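Long-range contact in angiogenin-1 (Salmo salar, PDB 7BFK), which probably hydrolyses RNA as a secreted endonuclease of the pancreatic ribonuclease family: residues Y7-K12 / P112-G117. Numbering follows the deposited sequence.
Sequences YNHFLK and PVHYDG
His-114 drives the NE2–CE1 edge of its imidazole into the face of His-9, a T-shaped pair with planes at 87° and ring centroids 4.2 Å apart. CE1 of His-114 sits over the middle of the His-9 ring. The NE2 of His-114 lies just 2.9 Å from ND1 of His-9, while CD2 of His-114 lies 3.3 Å from CA of Phe-10, edge-on to the helix backbone. Phe-10 itself has CG anti to the backbone N (chi1 177°), which lays one face of its ring over Pro-112: CB of the proline stands 3.8 Å from the ring centroid, almost on the normal, a CH-pi contact. In this pancreatic ribonuclease fold, the contact seats helix 5-14 on the edge strand 111-113 of the antiparallel sheet; Phe-10 also touches Ile-105, Val-54 and Ile-121. Cutting Phe-10 back to an alanine is likely to leave Pro-112 CB without its aromatic cover and open a gap between helix and strand. One helical turn earlier, the Tyr-7 ring runs alongside Pro-112, its CE1 3.7 Å from the proline CD. The buried carbonyl O of Pro-112 finds no hydrogen-bond partner, meeting instead CA of Tyr-7 at 3.4 Å in a CA-H...O contact.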
loop_
_atom_site.group_PDB
_atom_site.type_symbol
_atom_site.label_atom_id
_atom_site.label_comp_id
_atom_site.label_asym_id
_atom_site.label_seq_id
_atom_site.Cartn_x
_atom_site.Cartn_y
_atom_site.Cartn_z
ATOM N N TYR A 7 9.729 2.595 -6.575
ATOM C CA TYR A 7 9.698 1.291 -5.857
ATOM C C TYR A 7 9.941 1.568 -4.374
ATOM O O TYR A 7 9.177 1.066 -3.548
ATOM C CB TYR A 7 10.696 0.295 -6.438
ATOM C CG TYR A 7 10.723 -1.022 -5.713
ATOM C CD1 TYR A 7 9.547 -1.630 -5.305
ATOM C CD2 TYR A 7 11.919 -1.664 -5.432
ATOM C CE1 TYR A 7 9.553 -2.836 -4.632
ATOM C CE2 TYR A 7 11.944 -2.884 -4.783
ATOM C CZ TYR A 7 10.754 -3.474 -4.379
ATOM O OH TYR A 7 10.761 -4.667 -3.719
ATOM N N ASN A 8 10.971 2.359 -4.033
ATOM C CA ASN A 8 11.243 2.732 -2.619
ATOM C C ASN A 8 10.005 3.421 -2.034
ATOM O O ASN A 8 9.636 3.138 -0.881
ATOM C CB ASN A 8 12.479 3.622 -2.463
ATOM C CG ASN A 8 13.758 2.861 -2.722
ATOM O OD1 ASN A 8 14.101 2.567 -3.872
ATOM N ND2 ASN A 8 14.455 2.515 -1.651
ATOM N N HIS A 9 9.398 4.321 -2.798
ATOM C CA HIS A 9 8.181 5.048 -2.361
ATOM C C HIS A 9 7.062 4.010 -2.100
ATOM O O HIS A 9 6.386 4.105 -1.077
ATOM C CB HIS A 9 7.790 6.094 -3.401
ATOM C CG HIS A 9 6.967 7.203 -2.833
ATOM N ND1 HIS A 9 6.217 7.049 -1.676
ATOM C CD2 HIS A 9 6.722 8.451 -3.278
ATOM C CE1 HIS A 9 5.574 8.169 -1.416
ATOM N NE2 HIS A 9 5.860 9.047 -2.392
ATOM N N PHE A 10 6.898 3.053 -2.996
ATOM C CA PHE A 10 5.868 1.979 -2.885
ATOM C C PHE A 10 6.085 1.194 -1.592
ATOM O O PHE A 10 5.136 1.029 -0.821
ATOM C CB PHE A 10 5.903 1.070 -4.105
ATOM C CG PHE A 10 4.931 -0.077 -4.017
ATOM C CD1 PHE A 10 5.241 -1.219 -3.301
ATOM C CD2 PHE A 10 3.684 0.010 -4.623
ATOM C CE1 PHE A 10 4.323 -2.255 -3.189
ATOM C CE2 PHE A 10 2.772 -1.037 -4.519
ATOM C CZ PHE A 10 3.095 -2.158 -3.810
ATOM N N LEU A 11 7.325 0.751 -1.335
ATOM C CA LEU A 11 7.641 -0.018 -0.111
ATOM C C LEU A 11 7.295 0.810 1.124
ATOM O O LEU A 11 6.666 0.253 2.038
ATOM C CB LEU A 11 9.116 -0.405 -0.128
ATOM C CG LEU A 11 9.527 -1.365 -1.228
ATOM C CD1 LEU A 11 11.026 -1.650 -1.137
ATOM C CD2 LEU A 11 8.732 -2.676 -1.131
ATOM N N LYS A 12 7.691 2.083 1.167
ATOM C CA LYS A 12 7.436 2.973 2.330
ATOM C C LYS A 12 5.924 3.113 2.551
ATOM O O LYS A 12 5.482 3.026 3.678
ATOM C CB LYS A 12 8.027 4.371 2.110
ATOM C CG LYS A 12 9.544 4.499 2.231
ATOM C CD LYS A 12 10.033 5.860 1.704
ATOM C CE LYS A 12 11.523 5.954 1.440
ATOM N NZ LYS A 12 12.290 6.301 2.659
ATOM N N PRO A 112 7.259 -2.765 -8.605
ATOM C CA PRO A 112 5.986 -2.262 -8.114
ATOM C C PRO A 112 6.114 -0.740 -7.967
ATOM O O PRO A 112 7.164 -0.290 -7.516
ATOM C CB PRO A 112 5.823 -2.927 -6.741
ATOM C CG PRO A 112 6.648 -4.189 -6.848
ATOM C CD PRO A 112 7.814 -3.828 -7.753
ATOM N N VAL A 113 5.077 0.005 -8.346
ATOM C CA VAL A 113 5.054 1.496 -8.266
ATOM C C VAL A 113 3.663 1.980 -7.890
ATOM O O VAL A 113 2.688 1.274 -8.156
ATOM C CB VAL A 113 5.505 2.130 -9.605
ATOM C CG1 VAL A 113 6.973 1.897 -9.851
ATOM C CG2 VAL A 113 4.688 1.614 -10.779
ATOM N N HIS A 114 3.593 3.187 -7.320
ATOM C CA HIS A 114 2.343 3.931 -7.012
ATOM C C HIS A 114 2.567 5.375 -7.481
ATOM O O HIS A 114 3.589 5.974 -7.097
ATOM C CB HIS A 114 1.968 3.825 -5.525
ATOM C CG HIS A 114 2.829 4.667 -4.643
ATOM N ND1 HIS A 114 2.499 5.968 -4.319
ATOM C CD2 HIS A 114 4.017 4.421 -4.049
ATOM C CE1 HIS A 114 3.439 6.480 -3.547
ATOM N NE2 HIS A 114 4.379 5.553 -3.368
ATOM N N TYR A 115 1.683 5.895 -8.322
ATOM C CA TYR A 115 1.802 7.252 -8.909
ATOM C C TYR A 115 0.980 8.258 -8.094
ATOM O O TYR A 115 -0.264 8.213 -8.163
ATOM C CB TYR A 115 1.385 7.221 -10.379
ATOM C CG TYR A 115 2.274 6.386 -11.266
ATOM C CD1 TYR A 115 3.629 6.660 -11.370
ATOM C CD2 TYR A 115 1.762 5.355 -12.041
ATOM C CE1 TYR A 115 4.459 5.917 -12.195
ATOM C CE2 TYR A 115 2.579 4.603 -12.875
ATOM C CZ TYR A 115 3.932 4.890 -12.955
ATOM O OH TYR A 115 4.756 4.165 -13.766
ATOM N N ASP A 116 1.675 9.119 -7.337
ATOM C CA ASP A 116 1.102 10.238 -6.533
ATOM C C ASP A 116 0.699 9.769 -5.132
ATOM O O ASP A 116 0.302 10.634 -4.320
ATOM C CB ASP A 116 -0.092 10.889 -7.241
ATOM C CG ASP A 116 0.306 11.915 -8.287
ATOM O OD1 ASP A 116 1.372 12.545 -8.110
ATOM O OD2 ASP A 116 -0.447 12.073 -9.272
ATOM N N GLY A 117 0.782 8.468 -4.851
ATOM C CA GLY A 117 0.381 7.905 -3.548
ATOM C C GLY A 117 -0.917 8.530 -3.044
ATOM O O GLY A 117 -1.119 8.562 -1.807
#